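Local coordinates for protein glutamyl endopeptidase (PDB 6PYM) that probably cleaves peptide bonds on the carbonyl side of glutamate as a secreted, chymotrypsin-like serine endopeptidase, crystallised here with its active-site serine replaced, at residues 38-43 with 112-117; 151-156 with 195-200. The protein carries 1 engineered substitution. All blocks are in the same frame, centred on the assembly; numbering follows the deposited sequence.

How the interactions relate
Two contacts between distant parts of one chain stand about 19 Å apart, centre to centre, and follow each other in sequence: interaction 1 closes before interaction 2 opens. Interaction 1 lays the loop 112-117, which leads toward the second sheet, across strand 34-42 of the six-stranded antiparallel barrel. Interaction 2 lies at the end of the other antiparallel sheet, where the turn from strand 143-154 into 157-160 meets the end of strand 192-197. They touch where I117 CG2 packs against I198 CG2 at 3.8 Å, and strand 180-188 borders both. Together they belong to the two-barrel architecture of chymotrypsin-like proteases, whose charge relay is predicted to comprise H51, D93 and position 169, an engineered alanine here.

Interaction 1: residues 38-43 with 112-117; sequences GVVVGE and VKPATI
A115 N donates to V40 O at 2.8 Å in a nearly straight bond, 177° at the hydrogen. The donor sits 21° from the carbonyl plane, and P114 CA adds a longer CH contact to the same oxygen. P114 CB lies 3.6 Å from V41 C. A115 CB meets V39 CG2 at 3.7 Å. At one end V112 CG2 comes equally close, 3.8 Å, to V40 CG1 and V40 CG2; this methyl sits between its own backbone N and carbonyl carbon, while CG1 is the branch anti to the carbonyl carbon. At the other end I117 CD1 reaches V41 CG1 at 3.9 Å. A water donates to both V41 O and A115 O, 2.7 Å from each. V41 and G42 form a classic beta bulge opposite E45. The loop crosses the strand at 93° end to end, adding no strand to the sheet. One backbone bond and a water thus pin the loop between helix 108-111 and strand 128-133 to the end of barrel strand 34-42, where the two sheets of the chymotrypsin-like fold meet. Strand 45-48 flanks the valines through I46 and L47, helix 108-111 meets V40 through I108, and strand 180-188 of the other sheet contacts V39, A115 and I117.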
ATOM      1  N   GLY A  38      -0.909  -0.312  -3.370  1.00  6.97           N
ATOM      2  CA  GLY A  38      -0.424   0.899  -2.746  1.00  7.18           C
ATOM      3  C   GLY A  38      -1.519   1.516  -1.914  1.00  6.49           C
ATOM      4  O   GLY A  38      -2.607   0.952  -1.779  1.00  6.96           O
ATOM      5  N   VAL A  39      -1.248   2.708  -1.383  1.00  6.51           N
ATOM      6  CA  VAL A  39      -2.231   3.372  -0.528  1.00  6.87           C
ATOM      7  C   VAL A  39      -2.155   4.879  -0.737  1.00  6.74           C
ATOM      8  O   VAL A  39      -1.069   5.472  -0.693  1.00  7.49           O
ATOM      9  CB  VAL A  39      -2.072   2.956   0.953  1.00  7.28           C
ATOM     10  CG1 VAL A  39      -0.681   3.294   1.502  1.00  8.60           C
ATOM     11  CG2 VAL A  39      -3.173   3.566   1.812  1.00  8.52           C
ATOM     12  N   VAL A  40      -3.313   5.501  -0.963  1.00  7.39           N
ATOM     13  CA  VAL A  40      -3.374   6.953  -1.096  1.00  6.94           C
ATOM     14  C   VAL A  40      -3.127   7.597   0.258  1.00  7.36           C
ATOM     15  O   VAL A  40      -3.787   7.253   1.243  1.00  7.85           O
ATOM     16  CB  VAL A  40      -4.744   7.392  -1.638  1.00  7.68           C
ATOM     17  CG1 VAL A  40      -4.820   8.918  -1.705  1.00  9.28           C
ATOM     18  CG2 VAL A  40      -5.014   6.770  -2.999  1.00  8.18           C
ATOM     19  N   VAL A  41      -2.203   8.566   0.307  1.00  7.69           N
ATOM     20  CA  VAL A  41      -1.826   9.216   1.565  1.00  8.79           C
ATOM     21  C   VAL A  41      -1.801  10.739   1.495  1.00  8.49           C
ATOM     22  O   VAL A  41      -1.593  11.394   2.520  1.00  9.75           O
ATOM     23  CB  VAL A  41      -0.484   8.697   2.120  1.00  9.09           C
ATOM     24  CG1 VAL A  41      -0.534   7.210   2.392  1.00  9.08           C
ATOM     25  CG2 VAL A  41       0.664   9.029   1.177  1.00 10.08           C
ATOM     26  N   GLY A  42      -1.990  11.314   0.312  1.00  8.93           N
ATOM     27  CA  GLY A  42      -1.985  12.758   0.171  1.00 10.15           C
ATOM     28  C   GLY A  42      -2.718  13.165  -1.088  1.00  9.54           C
ATOM     29  O   GLY A  42      -3.165  12.327  -1.875  1.00 10.91           O
ATOM     30  N   GLU A  43      -2.812  14.485  -1.274  1.00 10.19           N
ATOM     31  CA  GLU A  43      -3.600  15.052  -2.365  1.00 10.53           C
ATOM     32  C   GLU A  43      -3.268  14.420  -3.711  1.00 10.56           C
ATOM     33  O   GLU A  43      -4.164  14.170  -4.527  1.00 10.27           O
ATOM     34  CB  GLU A  43      -3.373  16.562  -2.419  1.00 11.66           C
ATOM     35  CG  GLU A  43      -4.197  17.255  -3.487  1.00 15.77           C
ATOM     36  CD  GLU A  43      -5.613  17.544  -3.036  1.00 19.48           C
ATOM     37  OE1 GLU A  43      -6.016  17.061  -1.956  1.00 23.24           O
ATOM     38  OE2 GLU A  43      -6.327  18.265  -3.762  1.00 22.79           O
ATOM     39  N   VAL A 112     -10.783   9.928  -2.949  1.00 10.25           N
ATOM     40  CA  VAL A 112     -10.818   9.065  -1.780  1.00 10.78           C
ATOM     41  C   VAL A 112     -10.255   9.856  -0.614  1.00 11.21           C
ATOM     42  O   VAL A 112      -9.572  10.866  -0.799  1.00 12.13           O
ATOM     43  CB  VAL A 112     -10.015   7.760  -1.977  1.00  9.21           C
ATOM     44  CG1 VAL A 112     -10.547   7.001  -3.170  1.00 10.26           C
ATOM     45  CG2 VAL A 112      -8.523   8.047  -2.131  1.00 11.85           C
ATOM     46  N   LYS A 113     -10.556   9.401   0.592  1.00 10.89           N
ATOM     47  CA  LYS A 113      -9.940   9.994   1.775  1.00 11.02           C
ATOM     48  C   LYS A 113      -8.527   9.445   1.937  1.00  9.84           C
ATOM     49  O   LYS A 113      -8.362   8.226   2.065  1.00 10.81           O
ATOM     50  CB  LYS A 113     -10.744   9.664   3.027  1.00 13.07           C
ATOM     51  CG  LYS A 113     -10.292  10.461   4.247  1.00 19.83           C
ATOM     52  CD  LYS A 113     -11.189  10.200   5.449  1.00 21.86           C
ATOM     53  CE  LYS A 113     -10.865  11.151   6.597  1.00 26.42           C
ATOM     54  NZ  LYS A 113      -9.493  10.948   7.142  1.00 28.25           N
ATOM     55  N   PRO A 114      -7.497  10.287   1.956  1.00  9.50           N
ATOM     56  CA  PRO A 114      -6.150   9.768   2.213  1.00 10.20           C
ATOM     57  C   PRO A 114      -6.103   9.003   3.528  1.00  9.59           C
ATOM     58  O   PRO A 114      -6.758   9.373   4.511  1.00 11.26           O
ATOM     59  CB  PRO A 114      -5.289  11.035   2.254  1.00 12.15           C
ATOM     60  CG  PRO A 114      -6.013  11.984   1.347  1.00 12.32           C
ATOM     61  CD  PRO A 114      -7.475  11.729   1.649  1.00 11.96           C
ATOM     62  N   ALA A 115      -5.331   7.920   3.534  1.00  8.92           N
ATOM     63  CA  ALA A 115      -5.223   7.088   4.719  1.00  8.96           C
ATOM     64  C   ALA A 115      -4.550   7.846   5.853  1.00  9.51           C
ATOM     65  O   ALA A 115      -3.733   8.744   5.635  1.00 10.48           O
ATOM     66  CB  ALA A 115      -4.409   5.839   4.403  1.00  8.89           C
ATOM     67  N   THR A 116      -4.922   7.485   7.075  1.00  9.31           N
ATOM     68  CA  THR A 116      -4.234   7.982   8.256  1.00 10.24           C
ATOM     69  C   THR A 116      -3.017   7.113   8.525  1.00  9.03           C
ATOM     70  O   THR A 116      -3.118   5.882   8.536  1.00  9.88           O
ATOM     71  CB  THR A 116      -5.176   7.921   9.462  1.00 10.85           C
ATOM     72  OG1 THR A 116      -6.340   8.721   9.213  1.00 13.16           O
ATOM     73  CG2 THR A 116      -4.476   8.434  10.717  1.00 13.88           C
ATOM     74  N   ILE A 117      -1.871   7.751   8.731  1.00  9.45           N
ATOM     75  CA  ILE A 117      -0.625   7.078   9.081  1.00  9.60           C
ATOM     76  C   ILE A 117      -0.527   7.005  10.596  1.00  9.71           C
ATOM     77  O   ILE A 117      -0.811   7.989  11.293  1.00 10.93           O
ATOM     78  CB  ILE A 117       0.568   7.874   8.525  1.00 10.47           C
ATOM     79  CG1 ILE A 117       0.405   8.170   7.030  1.00 11.56           C
ATOM     80  CG2 ILE A 117       1.879   7.166   8.850  1.00 11.19           C
ATOM     81  CD1 ILE A 117       0.296   6.946   6.151  1.00 13.17           C
TER
HETATM   82  O   HOH W   1      -2.402  11.017   5.064  1.00 16.11           O

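Interaction 2: residues 151-156 with 195-200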
ATOM      1  N   VAL A 151       5.038  -9.995  14.369  1.00 10.37           N
ATOM      2  CA  VAL A 151       5.988 -10.902  15.007  1.00 11.49           C
ATOM      3  C   VAL A 151       7.365 -10.296  15.228  1.00 11.39           C
ATOM      4  O   VAL A 151       8.167 -10.890  15.963  1.00 13.51           O
ATOM      5  CB  VAL A 151       6.100 -12.259  14.278  1.00 11.59           C
ATOM      6  CG1 VAL A 151       4.738 -12.944  14.196  1.00 13.51           C
ATOM      7  CG2 VAL A 151       6.728 -12.094  12.895  1.00 12.30           C
ATOM      8  N   TYR A 152       7.672  -9.144  14.637  1.00 10.98           N
ATOM      9  CA  TYR A 152       9.002  -8.562  14.734  1.00 11.59           C
ATOM     10  C   TYR A 152       8.911  -7.088  14.380  1.00 11.75           C
ATOM     11  O   TYR A 152       8.222  -6.719  13.426  1.00 11.19           O
ATOM     12  CB  TYR A 152       9.968  -9.243  13.753  1.00 12.77           C
ATOM     13  CG  TYR A 152      11.361  -8.644  13.700  1.00 12.90           C
ATOM     14  CD1 TYR A 152      11.658  -7.587  12.848  1.00 14.35           C
ATOM     15  CD2 TYR A 152      12.385  -9.164  14.475  1.00 14.86           C
ATOM     16  CE1 TYR A 152      12.935  -7.047  12.792  1.00 16.47           C
ATOM     17  CE2 TYR A 152      13.664  -8.636  14.421  1.00 15.86           C
ATOM     18  CZ  TYR A 152      13.929  -7.576  13.586  1.00 15.26           C
ATOM     19  OH  TYR A 152      15.205  -7.049  13.540  1.00 19.74           O
ATOM     20  N   ILE A 153       9.624  -6.255  15.140  1.00 11.88           N
ATOM     21  CA  ILE A 153       9.794  -4.838  14.823  1.00 11.68           C
ATOM     22  C   ILE A 153      11.257  -4.496  15.064  1.00 13.07           C
ATOM     23  O   ILE A 153      11.767  -4.690  16.174  1.00 14.97           O
ATOM     24  CB  ILE A 153       8.904  -3.927  15.689  1.00 12.56           C
ATOM     25  CG1 ILE A 153       7.427  -4.324  15.613  1.00 12.44           C
ATOM     26  CG2 ILE A 153       9.081  -2.470  15.278  1.00 14.65           C
ATOM     27  CD1 ILE A 153       6.548  -3.566  16.597  1.00 12.46           C
ATOM     28  N   GLY A 154      11.940  -4.002  14.040  1.00 13.78           N
ATOM     29  CA  GLY A 154      13.330  -3.619  14.204  1.00 17.19           C
ATOM     30  C   GLY A 154      13.760  -2.646  13.132  1.00 15.87           C
ATOM     31  O   GLY A 154      13.663  -2.961  11.942  1.00 15.04           O
ATOM     32  N   GLY A 155      14.234  -1.470  13.538  1.00 16.22           N
ATOM     33  CA  GLY A 155      14.626  -0.457  12.574  1.00 16.73           C
ATOM     34  C   GLY A 155      13.454  -0.090  11.687  1.00 13.62           C
ATOM     35  O   GLY A 155      12.406   0.367  12.159  1.00 16.24           O
ATOM     36  N   GLU A 156      13.625  -0.305  10.383  1.00 13.25           N
ATOM     37  CA  GLU A 156      12.596  -0.030   9.387  1.00 12.70           C
ATOM     38  C   GLU A 156      11.863  -1.292   8.939  1.00 11.82           C
ATOM     39  O   GLU A 156      11.220  -1.284   7.883  1.00 11.61           O
ATOM     40  CB  GLU A 156      13.190   0.716   8.190  1.00 14.60           C
ATOM     41  CG  GLU A 156      13.616   2.136   8.548  1.00 17.00           C
ATOM     42  CD  GLU A 156      14.424   2.838   7.467  1.00 19.56           C
ATOM     43  OE1 GLU A 156      14.697   2.241   6.404  1.00 20.14           O
ATOM     44  OE2 GLU A 156      14.799   4.009   7.699  1.00 21.35           O
ATOM     45  N   SER A 195       7.247  -5.791   5.986  1.00  8.40           N
ATOM     46  CA  SER A 195       6.851  -4.457   5.575  1.00  7.65           C
ATOM     47  C   SER A 195       7.914  -3.451   5.992  1.00  7.85           C
ATOM     48  O   SER A 195       8.729  -3.695   6.893  1.00  8.74           O
ATOM     49  CB  SER A 195       5.516  -4.067   6.214  1.00  8.57           C
ATOM     50  OG  SER A 195       5.626  -3.926   7.624  1.00  9.22           O
ATOM     51  N   VAL A 196       7.898  -2.311   5.307  1.00  7.68           N
ATOM     52  CA  VAL A 196       8.643  -1.137   5.742  1.00  8.64           C
ATOM     53  C   VAL A 196       7.880  -0.511   6.893  1.00  8.59           C
ATOM     54  O   VAL A 196       6.739  -0.065   6.724  1.00  9.19           O
ATOM     55  CB  VAL A 196       8.820  -0.124   4.604  1.00  8.15           C
ATOM     56  CG1 VAL A 196       9.666   1.060   5.083  1.00 10.19           C
ATOM     57  CG2 VAL A 196       9.443  -0.788   3.393  1.00 10.07           C
ATOM     58  N   TYR A 197       8.514  -0.464   8.059  1.00  8.75           N
ATOM     59  CA  TYR A 197       7.909   0.103   9.254  1.00  8.55           C
ATOM     60  C   TYR A 197       7.986   1.622   9.191  1.00  8.87           C
ATOM     61  O   TYR A 197       9.055   2.187   8.940  1.00 10.07           O
ATOM     62  CB  TYR A 197       8.698  -0.396  10.457  1.00 10.89           C
ATOM     63  CG  TYR A 197       8.163  -0.025  11.813  1.00 11.16           C
ATOM     64  CD1 TYR A 197       6.822  -0.188  12.129  1.00 11.51           C
ATOM     65  CD2 TYR A 197       9.016   0.444  12.800  1.00 11.32           C
ATOM     66  CE1 TYR A 197       6.341   0.115  13.384  1.00 13.10           C
ATOM     67  CE2 TYR A 197       8.540   0.755  14.061  1.00 12.91           C
ATOM     68  CZ  TYR A 197       7.205   0.587  14.343  1.00 12.74           C
ATOM     69  OH  TYR A 197       6.718   0.885  15.591  1.00 15.81           O
ATOM     70  N   ILE A 198       6.856   2.285   9.416  1.00  8.88           N
ATOM     71  CA  ILE A 198       6.828   3.737   9.316  1.00  9.40           C
ATOM     72  C   ILE A 198       7.314   4.334  10.634  1.00 10.24           C
ATOM     73  O   ILE A 198       6.524   4.771  11.479  1.00 10.76           O
ATOM     74  CB  ILE A 198       5.444   4.229   8.859  1.00  9.40           C
ATOM     75  CG1 ILE A 198       5.132   3.657   7.470  1.00  9.69           C
ATOM     76  CG2 ILE A 198       5.377   5.757   8.846  1.00 11.24           C
ATOM     77  CD1 ILE A 198       3.688   3.827   7.024  1.00 10.89           C
ATOM     78  N   ASN A 199       8.626   4.305  10.829  1.00 10.72           N
ATOM     79  CA  ASN A 199       9.235   4.839  12.039  1.00 12.20           C
ATOM     80  C   ASN A 199       9.397   6.357  11.924  1.00 11.92           C
ATOM     81  O   ASN A 199       8.924   6.992  10.980  1.00 11.02           O
ATOM     82  CB  ASN A 199      10.527   4.094  12.367  1.00 14.43           C
ATOM     83  CG  ASN A 199      11.658   4.407  11.404  1.00 15.12           C
ATOM     84  OD1 ASN A 199      11.556   5.268  10.533  1.00 14.90           O
ATOM     85  ND2 ASN A 199      12.774   3.708  11.584  1.00 19.95           N
ATOM     86  N   ASP A 200      10.083   6.961  12.901  1.00 13.06           N
ATOM     87  CA  ASP A 200      10.190   8.419  12.934  1.00 14.00           C
ATOM     88  C   ASP A 200      10.908   8.963  11.706  1.00 12.62           C
ATOM     89  O   ASP A 200      10.539  10.021  11.183  1.00 13.68           O
ATOM     90  CB  ASP A 200      10.884   8.876  14.219  1.00 18.83           C
ATOM     91  CG  ASP A 200      10.032   8.654  15.452  1.00 22.68           C
ATOM     92  OD1 ASP A 200       8.797   8.522  15.313  1.00 25.90           O
ATOM     93  OD2 ASP A 200      10.600   8.629  16.565  1.00 34.13           O
TER
HETATM   94  O   HOH W   2      12.424   1.815  14.329  1.00 26.47           O
HETATM   95  O   HOH W   3      15.313   4.555  10.223  1.00 20.68           O
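I153 lays its CG2 methyl over one face of the Y197 ring, 3.8 Å from the centroid and 23° off the normal, in a CH-pi contact displaced toward the rim; its nearest ring atom is CE2. CG2, anti to the backbone N, is the branch that reaches the ring. G155 O lies at the edge of the same ring, in its plane and 3.5 Å from Y197 CD2. Positive phi at G155, a conformation that favours glycine, helps turn the chain from strand 143-154 into strand 157-160, which pairs with both 143-154 and 192-197. Beyond it E156 O accepts Y197 N at 2.8 Å, with a fairly straight N-H but the donor well above the carbonyl plane, 64° out of it. V196 CA adds a CH contact to that oxygen.

N199 ND2 comes within 3.5 Å of E156 CG and makes a weak, bent hydrogen bond to G155 O. One water donates to G155 O and weakly accepts from N199 ND2; another donates to E156 OE2 and accepts from N199 ND2 at 3.0 Å. The carboxylate and amide planes stand 72° apart, and it is this second water that joins the two groups. E156 OE1 also bonds to S92 OG and E156 OE2 to Y88 OH, while N199 OD1 caps V202 N at the start of helix 200-209. The side chain of V196 lies about 4 Å from that of D93, predicted to belong to the charge relay. The contact thus combines an apolar ring face with a partly hydrated polar flank, where several partners hold the E156 carboxylate and probably stabilise its negative charge.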